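Local coordinates for EF0056 (Enterococcus faecalis, PDB 6ORI), which is of unknown function but, as an enterococcal surface protein with immunoglobulin-like features, may take part in biofilm formation, at residues A[179-182]-A[183-186]; A[324-327]-A[328-332]. One frame throughout, in Å; residues are numbered along the deposited sequence.

Interaction 1 (A[179-182]-A[183-186]); sequences KIVP and GIES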
loop_
_atom_site.group_PDB
_atom_site.type_symbol
_atom_site.label_atom_id
_atom_site.label_comp_id
_atom_site.label_asym_id
_atom_site.label_seq_id
_atom_site.Cartn_x
_atom_site.Cartn_y
_atom_site.Cartn_z
ATOM N N LYS A 179 19.048 -6.039 -4.642
ATOM C CA LYS A 179 17.791 -6.296 -5.303
ATOM C C LYS A 179 16.668 -6.291 -4.272
ATOM O O LYS A 179 16.899 -6.440 -3.049
ATOM C CB LYS A 179 17.832 -7.625 -6.059
ATOM C CG LYS A 179 18.657 -7.555 -7.346
ATOM C CD LYS A 179 18.628 -8.899 -8.075
ATOM C CE LYS A 179 19.271 -8.813 -9.435
ATOM N NZ LYS A 179 20.761 -8.796 -9.322
ATOM N N ILE A 180 15.462 -6.083 -4.769
ATOM C CA ILE A 180 14.288 -5.944 -3.939
ATOM C C ILE A 180 13.636 -7.278 -3.660
ATOM O O ILE A 180 13.505 -8.123 -4.547
ATOM C CB ILE A 180 13.304 -5.004 -4.636
ATOM C CG1 ILE A 180 13.955 -3.624 -4.758
ATOM C CG2 ILE A 180 11.984 -4.933 -3.895
ATOM C CD1 ILE A 180 13.107 -2.627 -5.540
ATOM N N VAL A 181 13.195 -7.477 -2.431
ATOM C CA VAL A 181 12.483 -8.686 -2.073
ATOM C C VAL A 181 11.062 -8.588 -2.614
ATOM O O VAL A 181 10.303 -7.685 -2.241
ATOM C CB VAL A 181 12.490 -8.880 -0.568
ATOM C CG1 VAL A 181 11.791 -10.156 -0.182
ATOM C CG2 VAL A 181 13.927 -8.918 -0.059
ATOM N N PRO A 182 10.701 -9.486 -3.546
ATOM C CA PRO A 182 9.432 -9.259 -4.250
ATOM C C PRO A 182 8.189 -9.408 -3.394
ATOM O O PRO A 182 8.100 -10.308 -2.582
ATOM C CB PRO A 182 9.447 -10.319 -5.347
ATOM C CG PRO A 182 10.349 -11.392 -4.828
ATOM C CD PRO A 182 11.385 -10.718 -3.998
ATOM N N GLY A 183 7.270 -8.467 -3.561
ATOM C CA GLY A 183 6.067 -8.397 -2.759
ATOM C C GLY A 183 6.224 -7.548 -1.500
ATOM O O GLY A 183 5.215 -7.169 -0.894
ATOM N N ILE A 184 7.456 -7.256 -1.113
ATOM C CA ILE A 184 7.721 -6.553 0.144
ATOM C C ILE A 184 8.071 -5.115 -0.220
ATOM O O ILE A 184 9.195 -4.632 -0.021
ATOM C CB ILE A 184 8.824 -7.240 0.954
ATOM C CG1 ILE A 184 8.540 -8.744 1.057
ATOM C CG2 ILE A 184 8.924 -6.639 2.358
ATOM C CD1 ILE A 184 7.202 -9.104 1.700
ATOM N N GLU A 185 7.088 -4.484 -0.852
ATOM C CA GLU A 185 7.157 -3.092 -1.215
ATOM C C GLU A 185 5.762 -2.491 -1.205
ATOM O O GLU A 185 4.773 -3.152 -1.570
ATOM C CB GLU A 185 7.802 -2.885 -2.575
ATOM C CG GLU A 185 7.073 -3.384 -3.764
ATOM C CD GLU A 185 7.738 -2.909 -5.035
ATOM O OE1 GLU A 185 7.644 -1.698 -5.355
ATOM O OE2 GLU A 185 8.375 -3.742 -5.704
ATOM N N SER A 186 5.677 -1.241 -0.803
ATOM C CA SER A 186 4.416 -0.544 -0.760
ATOM C C SER A 186 4.640 0.884 -1.177
ATOM O O SER A 186 5.544 1.543 -0.671
ATOM C CB SER A 186 3.869 -0.622 0.643
ATOM O OG SER A 186 2.593 -0.018 0.697
#

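Interaction 2 (A[324-327]-A[328-332]); sequences NDLT and KLIDF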
loop_
_atom_site.group_PDB
_atom_site.type_symbol
_atom_site.label_atom_id
_atom_site.label_comp_id
_atom_site.label_asym_id
_atom_site.label_seq_id
_atom_site.Cartn_x
_atom_site.Cartn_y
_atom_site.Cartn_z
ATOM N N ASN A 324 -22.402 -15.213 1.640
ATOM C CA ASN A 324 -22.804 -15.784 2.915
ATOM C C ASN A 324 -21.681 -16.550 3.592
ATOM O O ASN A 324 -21.758 -16.799 4.780
ATOM C CB ASN A 324 -24.080 -16.619 2.767
ATOM C CG ASN A 324 -25.260 -15.778 2.344
ATOM O OD1 ASN A 324 -25.817 -15.942 1.243
ATOM N ND2 ASN A 324 -25.596 -14.826 3.170
ATOM N N ASP A 325 -20.645 -16.881 2.829
ATOM C CA ASP A 325 -19.360 -17.294 3.393
ATOM C C ASP A 325 -18.243 -16.561 2.647
ATOM O O ASP A 325 -17.745 -17.021 1.617
ATOM C CB ASP A 325 -19.137 -18.804 3.344
ATOM C CG ASP A 325 -17.817 -19.203 3.951
ATOM O OD1 ASP A 325 -17.074 -18.319 4.433
ATOM O OD2 ASP A 325 -17.514 -20.421 3.953
ATOM N N LEU A 326 -17.830 -15.432 3.202
ATOM C CA LEU A 326 -16.899 -14.555 2.517
ATOM C C LEU A 326 -15.529 -15.174 2.320
ATOM O O LEU A 326 -14.744 -14.688 1.497
ATOM C CB LEU A 326 -16.769 -13.235 3.264
ATOM C CG LEU A 326 -16.048 -12.076 2.567
ATOM C CD1 LEU A 326 -16.617 -11.772 1.209
ATOM C CD2 LEU A 326 -16.096 -10.851 3.456
ATOM N N THR A 327 -15.237 -16.257 3.037
ATOM C CA THR A 327 -13.962 -16.951 2.827
ATOM C C THR A 327 -13.901 -17.600 1.432
ATOM O O THR A 327 -12.821 -18.016 1.001
ATOM C CB THR A 327 -13.656 -18.021 3.891
ATOM O OG1 THR A 327 -14.557 -19.132 3.761
ATOM C CG2 THR A 327 -13.731 -17.435 5.279
ATOM N N LYS A 328 -15.017 -17.679 0.713
ATOM C CA LYS A 328 -15.002 -18.151 -0.671
ATOM C C LYS A 328 -14.348 -17.104 -1.590
ATOM O O LYS A 328 -13.841 -17.442 -2.670
ATOM C CB LYS A 328 -16.421 -18.455 -1.140
ATOM C CG LYS A 328 -17.026 -19.681 -0.481
ATOM C CD LYS A 328 -18.375 -20.023 -1.101
ATOM C CE LYS A 328 -19.509 -19.807 -0.125
ATOM N NZ LYS A 328 -20.838 -19.701 -0.796
ATOM N N LEU A 329 -14.386 -15.837 -1.181
ATOM C CA LEU A 329 -13.867 -14.750 -2.020
ATOM C C LEU A 329 -12.527 -14.198 -1.553
ATOM O O LEU A 329 -11.735 -13.702 -2.369
ATOM C CB LEU A 329 -14.839 -13.590 -2.090
ATOM C CG LEU A 329 -16.257 -13.896 -2.537
ATOM C CD1 LEU A 329 -17.049 -12.635 -2.690
ATOM C CD2 LEU A 329 -16.276 -14.684 -3.843
ATOM N N ILE A 330 -12.287 -14.244 -0.247
ATOM C CA ILE A 330 -11.081 -13.657 0.340
ATOM C C ILE A 330 -10.388 -14.712 1.187
ATOM O O ILE A 330 -11.036 -15.369 1.985
ATOM C CB ILE A 330 -11.430 -12.451 1.234
ATOM C CG1 ILE A 330 -12.058 -11.317 0.413
ATOM C CG2 ILE A 330 -10.210 -11.962 2.039
ATOM C CD1 ILE A 330 -12.628 -10.151 1.264
ATOM N N ASP A 331 -9.072 -14.851 1.018
ATOM C CA ASP A 331 -8.296 -15.709 1.899
ATOM C C ASP A 331 -7.912 -14.836 3.099
ATOM O O ASP A 331 -7.034 -13.977 3.017
ATOM C CB ASP A 331 -7.077 -16.300 1.195
ATOM C CG ASP A 331 -6.381 -17.353 2.040
ATOM O OD1 ASP A 331 -6.408 -17.254 3.278
ATOM O OD2 ASP A 331 -5.801 -18.296 1.463
ATOM N N PHE A 332 -8.604 -15.042 4.207
ATOM C CA PHE A 332 -8.373 -14.259 5.413
ATOM C C PHE A 332 -7.177 -14.742 6.218
ATOM O O PHE A 332 -6.895 -14.182 7.277
ATOM C CB PHE A 332 -9.607 -14.288 6.308
ATOM C CG PHE A 332 -10.706 -13.350 5.882
ATOM C CD1 PHE A 332 -10.750 -12.047 6.341
ATOM C CD2 PHE A 332 -11.709 -13.786 5.028
ATOM C CE1 PHE A 332 -11.768 -11.196 5.966
ATOM C CE2 PHE A 332 -12.714 -12.919 4.649
ATOM C CZ PHE A 332 -12.720 -11.626 5.120
#

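Interaction 1 (A[179-182]-A[183-186])
Val181 and Ile184 stand side by side at the two ends of a type II beta turn, with Pro182 and Gly183 at its two inner positions, and the turn bends the chain sharply between strands 179-181 and 184-189. Its backbone signature is a single hydrogen bond from Ile184 N to Val181 O, 3.1 Å long, with an N-H...O angle of 155° and the donor tilted from the carbonyl plane. Pro182 suits the first corner, where its ring restricts phi to the range the turn needs; the ring leans away from the following residues, and CB alone comes close, 3.4 Å from Gly183 N. At the second corner the phi of Gly183 is positive (90°), the backbone shape a type II turn has at this position, where glycine is usual. Ile184 leads on into strand 184-189. Both strands pair with strand 166-173, and Leu171 of that strand makes backbone hydrogen bonds to Val181 as well as to Ile184. Beyond the turn, Glu185 turns its carboxylate toward Ile180, a loose approach with OE2 4.2 Å from Ile180 CG2, while OE1 forms a salt bridge with Arg168. The side chains of Val181 and Ile184 point the same way. Val181 places CG1 opposite its own backbone N (chi1 -178°), and this methyl rests 3.8 Å from Ile184 CG1.

Interaction 2 (A[324-327]-A[328-332])
Lys328 folds back over Asp325 where an Asx turn leads into a short 3-10 turn, in the loop between strands 318-322 and 340-348. Its N donates to Asp325 O over 2.9 Å in a nearly straight bond (169°), and its aliphatic chain, bent at chi3 (-112°), returns along the same residue until CE lies 3.6 Å from Asp325 CB. The ammonium group goes on to a salt bridge with Asp323. Asp325 itself holds the start of the turn: its OD1 accepts from both Thr327 N and Thr327 OG1, the hydroxyl at 2.7 Å, and both donors come from the same face of the carboxylate. Leu329 follows, its N bonded to Leu326 O from above the carbonyl plane, while its CD1 packs against Leu326 CD1 with the two side chains at about a right angle. Ile330 N reaches the same oxygen at 3.0 Å from almost straight ahead of the carbonyl, so Leu326 O is gripped twice. Ile330 also lays CD1 against Leu326 CG and CG2 over one face of the Phe332 ring, near its rim. Phe332 closes the segment; its ring, which also stacks with Tyr254, stands across Leu326 and Thr327. Leu326 CD2 meets the ring at its edge, in plane, 3.8 Å from Phe332 CZ.

In the fold
Both interactions are local turns of the chain, each partly buried, but they sit in separate beta-sheet regions with centres 27 Å apart and nearest atoms about 15 Å apart. Interaction 1, nearer the centre of the chain, is a corner between two strands that run the same way; across the turn itself there is one hydrogen bond and one aliphatic pair, while backbone pairing with strand 166-173 holds both arms. Interaction 2, farther out, belongs to a loop that caps the five-strand sheet, with Leu329 and Ile330 reaching Met282 of strand 277-284. Lacking strand pairing of its own, 324-332 relies on more internal bonds, a carboxylate that accepts twice and an aromatic ring.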